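Tas1 (PDB 6OX6) pyrophosphorylates adenosine nucleotides to make (p)ppApp, a type VI secretion toxin activity that drains ADP and ATP from competitor cells. Local coordinates at residues V252-I263 against M352-I362. Sequence-based numbering, arbitrary orientation.
Sequences VYGKAPAAKAEI and MNTKAGIPGEI
Ile-263 drives its CG2 methyl into the hairpin of strands 347-353 and 359-365, where it meets Thr-354 CG2 at 3.6 Å and Gly-360, which has no side chain and leaves its CA 3.7 Å from Ile-263 CG2. One turn back along helix 256-273, Ala-259 CB lies between Ile-358 CG1 at 3.5 Å and Thr-354 OG1 at 3.4 Å. Ile-358 also sets its CD1 against Ala-256 CA, its CG2 branch reaching Val-252 CG1 at 3.8 Å. With chi1 at 59°, Thr-354 turns its hydroxyl inward to donate to Ile-358 O (2.7 Å from OG1), bracing the loop while its methyl faces Ile-263.

The outer side is looser. There Ala-258 and Ala-356 touch only through their methyls, Lys-255 lays its CG beside Ala-356 O before its end leads away, and Lys-355 NZ makes a long salt bridge to Glu-262. The Glu-262 carboxylate itself grips firmly at this more open edge: extended from the helix, it takes the Lys-355 N-H on the syn side of OE2 (N to OE2 2.9 Å, nearly straight at 169°), and OE1 adds a weak bond. A greasy helix-on-hairpin interface thus carries a charged outer edge, whose carboxylate pins the type I turn from Thr-354 to Gly-357 by its backbone.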
loop_
_atom_site.group_PDB
_atom_site.type_symbol
_atom_site.label_atom_id
_atom_site.label_comp_id
_atom_site.label_asym_id
_atom_site.label_seq_id
_atom_site.Cartn_x
_atom_site.Cartn_y
_atom_site.Cartn_z
ATOM N N VAL A 252 -16.904 5.565 -12.819
ATOM C CA VAL A 252 -16.276 4.707 -11.819
ATOM C C VAL A 252 -16.694 5.129 -10.416
ATOM O O VAL A 252 -17.077 4.291 -9.589
ATOM C CB VAL A 252 -14.746 4.713 -11.973
ATOM C CG1 VAL A 252 -14.111 4.071 -10.747
ATOM C CG2 VAL A 252 -14.332 3.957 -13.229
ATOM N N TYR A 253 -16.652 6.436 -10.134
ATOM C CA TYR A 253 -16.915 6.924 -8.779
ATOM C C TYR A 253 -18.278 6.482 -8.250
ATOM O O TYR A 253 -18.416 6.228 -7.045
ATOM C CB TYR A 253 -16.805 8.447 -8.745
ATOM C CG TYR A 253 -16.564 9.038 -7.362
ATOM C CD1 TYR A 253 -17.627 9.492 -6.592
ATOM C CD2 TYR A 253 -15.267 9.152 -6.833
ATOM C CE1 TYR A 253 -17.427 10.038 -5.335
ATOM C CE2 TYR A 253 -15.052 9.696 -5.576
ATOM C CZ TYR A 253 -16.143 10.145 -4.827
ATOM O OH TYR A 253 -15.960 10.696 -3.572
ATOM N N GLY A 254 -19.285 6.346 -9.130
ATOM C CA GLY A 254 -20.630 6.030 -8.677
ATOM C C GLY A 254 -20.820 4.600 -8.216
ATOM O O GLY A 254 -21.809 4.303 -7.527
ATOM N N LYS A 255 -19.898 3.702 -8.575
ATOM C CA LYS A 255 -19.986 2.353 -8.038
ATOM C C LYS A 255 -19.367 2.234 -6.653
ATOM O O LYS A 255 -19.467 1.167 -6.032
ATOM C CB LYS A 255 -19.336 1.339 -8.994
ATOM C CG LYS A 255 -19.925 1.328 -10.419
ATOM C CD LYS A 255 -18.924 1.815 -11.463
ATOM C CE LYS A 255 -19.315 1.390 -12.880
ATOM N NZ LYS A 255 -20.782 1.429 -13.054
ATOM N N ALA A 256 -18.751 3.295 -6.145
ATOM C CA ALA A 256 -17.967 3.190 -4.915
ATOM C C ALA A 256 -18.846 2.908 -3.694
ATOM O O ALA A 256 -18.479 2.056 -2.871
ATOM C CB ALA A 256 -17.118 4.451 -4.727
ATOM N N PRO A 257 -20.017 3.565 -3.539
ATOM C CA PRO A 257 -20.926 3.157 -2.449
ATOM C C PRO A 257 -21.307 1.681 -2.473
ATOM O O PRO A 257 -21.316 1.034 -1.419
ATOM C CB PRO A 257 -22.144 4.067 -2.661
ATOM C CG PRO A 257 -21.588 5.293 -3.272
ATOM C CD PRO A 257 -20.478 4.815 -4.180
ATOM N N ALA A 258 -21.617 1.121 -3.645
ATOM C CA ALA A 258 -21.948 -0.299 -3.695
ATOM C C ALA A 258 -20.722 -1.166 -3.420
ATOM O O ALA A 258 -20.837 -2.237 -2.808
ATOM C CB ALA A 258 -22.546 -0.660 -5.052
ATOM N N ALA A 259 -19.543 -0.746 -3.888
ATOM C CA ALA A 259 -18.347 -1.519 -3.560
ATOM C C ALA A 259 -18.072 -1.460 -2.063
ATOM O O ALA A 259 -17.729 -2.478 -1.445
ATOM C CB ALA A 259 -17.155 -1.018 -4.366
ATOM N N LYS A 260 -18.307 -0.294 -1.452
ATOM C CA LYS A 260 -18.112 -0.160 -0.013
ATOM C C LYS A 260 -18.993 -1.140 0.746
ATOM O O LYS A 260 -18.507 -1.929 1.566
ATOM C CB LYS A 260 -18.394 1.276 0.424
ATOM C CG LYS A 260 -18.131 1.522 1.901
ATOM C CD LYS A 260 -18.945 2.685 2.416
ATOM C CE LYS A 260 -18.481 3.127 3.790
ATOM N NZ LYS A 260 -18.376 2.017 4.787
ATOM N N ALA A 261 -20.300 -1.132 0.452
ATOM C CA ALA A 261 -21.212 -2.057 1.110
ATOM C C ALA A 261 -20.730 -3.486 0.954
ATOM O O ALA A 261 -20.738 -4.266 1.912
ATOM C CB ALA A 261 -22.629 -1.905 0.539
ATOM N N GLU A 262 -20.274 -3.840 -0.246
ATOM C CA GLU A 262 -19.817 -5.201 -0.483
ATOM C C GLU A 262 -18.576 -5.534 0.345
ATOM O O GLU A 262 -18.543 -6.556 1.040
ATOM C CB GLU A 262 -19.556 -5.390 -1.973
ATOM C CG GLU A 262 -19.356 -6.820 -2.382
ATOM C CD GLU A 262 -19.439 -6.996 -3.888
ATOM O OE1 GLU A 262 -20.005 -6.103 -4.570
ATOM O OE2 GLU A 262 -18.918 -8.015 -4.381
ATOM N N ILE A 263 -17.535 -4.692 0.287
ATOM C CA ILE A 263 -16.340 -5.055 1.046
ATOM C C ILE A 263 -16.593 -4.927 2.549
ATOM O O ILE A 263 -16.022 -5.689 3.347
ATOM C CB ILE A 263 -15.095 -4.247 0.608
ATOM C CG1 ILE A 263 -15.298 -2.728 0.753
ATOM C CG2 ILE A 263 -14.651 -4.645 -0.828
ATOM C CD1 ILE A 263 -13.972 -1.949 0.562
HETATM N N MSE A 352 -10.127 -6.387 -3.717
HETATM C CA MSE A 352 -11.236 -7.221 -4.121
HETATM C C MSE A 352 -12.004 -6.613 -5.250
HETATM O O MSE A 352 -12.385 -5.432 -5.168
HETATM C CB MSE A 352 -12.221 -7.345 -2.970
HETATM C CG MSE A 352 -11.738 -8.309 -1.903
HETATM SE SE MSE A 352 -13.103 -9.699 -1.629
HETATM C CE MSE A 352 -13.368 -10.136 -3.528
ATOM N N ASN A 353 -12.223 -7.372 -6.317
ATOM C CA ASN A 353 -13.049 -6.885 -7.418
ATOM C C ASN A 353 -14.509 -7.154 -7.063
ATOM O O ASN A 353 -14.957 -8.304 -7.072
ATOM C CB ASN A 353 -12.665 -7.551 -8.735
ATOM C CG ASN A 353 -11.350 -7.029 -9.301
ATOM O OD1 ASN A 353 -10.910 -5.936 -8.948
ATOM N ND2 ASN A 353 -10.728 -7.799 -10.202
ATOM N N THR A 354 -15.253 -6.105 -6.737
ATOM C CA THR A 354 -16.601 -6.284 -6.226
ATOM C C THR A 354 -17.608 -6.366 -7.359
ATOM O O THR A 354 -17.361 -5.913 -8.479
ATOM C CB THR A 354 -17.004 -5.127 -5.330
ATOM O OG1 THR A 354 -16.933 -3.917 -6.093
ATOM C CG2 THR A 354 -16.041 -5.019 -4.159
ATOM N N LYS A 355 -18.788 -6.895 -7.021
ATOM C CA LYS A 355 -19.882 -7.035 -7.977
ATOM C C LYS A 355 -20.244 -5.721 -8.650
ATOM O O LYS A 355 -20.756 -5.735 -9.777
ATOM C CB LYS A 355 -21.106 -7.620 -7.274
ATOM C CG LYS A 355 -20.952 -9.096 -6.963
ATOM C CD LYS A 355 -22.281 -9.753 -6.604
ATOM C CE LYS A 355 -22.272 -10.306 -5.178
ATOM N NZ LYS A 355 -22.355 -9.214 -4.145
ATOM N N ALA A 356 -19.972 -4.586 -8.004
ATOM C CA ALA A 356 -20.279 -3.297 -8.608
ATOM C C ALA A 356 -19.320 -2.914 -9.728
ATOM O O ALA A 356 -19.540 -1.883 -10.378
ATOM C CB ALA A 356 -20.277 -2.204 -7.543
ATOM N N GLY A 357 -18.261 -3.697 -9.956
ATOM C CA GLY A 357 -17.363 -3.464 -11.065
ATOM C C GLY A 357 -16.166 -2.592 -10.766
ATOM O O GLY A 357 -15.526 -2.102 -11.708
ATOM N N ILE A 358 -15.860 -2.351 -9.496
ATOM C CA ILE A 358 -14.642 -1.631 -9.126
ATOM C C ILE A 358 -13.983 -2.362 -7.969
ATOM O O ILE A 358 -14.622 -3.158 -7.258
ATOM C CB ILE A 358 -14.926 -0.160 -8.742
ATOM C CG1 ILE A 358 -15.735 -0.099 -7.456
ATOM C CG2 ILE A 358 -15.535 0.614 -9.912
ATOM C CD1 ILE A 358 -15.345 1.064 -6.599
ATOM N N PRO A 359 -12.697 -2.126 -7.761
ATOM C CA PRO A 359 -11.992 -2.813 -6.675
ATOM C C PRO A 359 -12.271 -2.191 -5.314
ATOM O O PRO A 359 -12.512 -0.987 -5.173
ATOM C CB PRO A 359 -10.509 -2.682 -7.064
ATOM C CG PRO A 359 -10.517 -2.375 -8.537
ATOM C CD PRO A 359 -11.778 -1.552 -8.750
ATOM N N GLY A 360 -12.295 -3.051 -4.304
ATOM C CA GLY A 360 -12.307 -2.616 -2.922
ATOM C C GLY A 360 -11.008 -3.036 -2.262
ATOM O O GLY A 360 -10.415 -4.047 -2.632
ATOM N N GLU A 361 -10.566 -2.243 -1.296
ATOM C CA GLU A 361 -9.344 -2.509 -0.536
ATOM C C GLU A 361 -9.695 -2.968 0.873
ATOM O O GLU A 361 -10.429 -2.279 1.582
ATOM C CB GLU A 361 -8.457 -1.265 -0.441
ATOM C CG GLU A 361 -7.337 -1.411 0.597
ATOM C CD GLU A 361 -6.515 -0.127 0.828
ATOM O OE1 GLU A 361 -6.869 0.688 1.733
ATOM O OE2 GLU A 361 -5.501 0.062 0.114
ATOM N N ILE A 362 -9.157 -4.113 1.293
ATOM C CA ILE A 362 -9.311 -4.558 2.678
ATOM C C ILE A 362 -7.931 -4.827 3.274
ATOM O O ILE A 362 -7.235 -5.760 2.852
ATOM C CB ILE A 362 -10.188 -5.805 2.799
ATOM C CG1 ILE A 362 -11.588 -5.537 2.267
ATOM C CG2 ILE A 362 -10.271 -6.181 4.252
ATOM C CD1 ILE A 362 -12.457 -6.798 2.192
#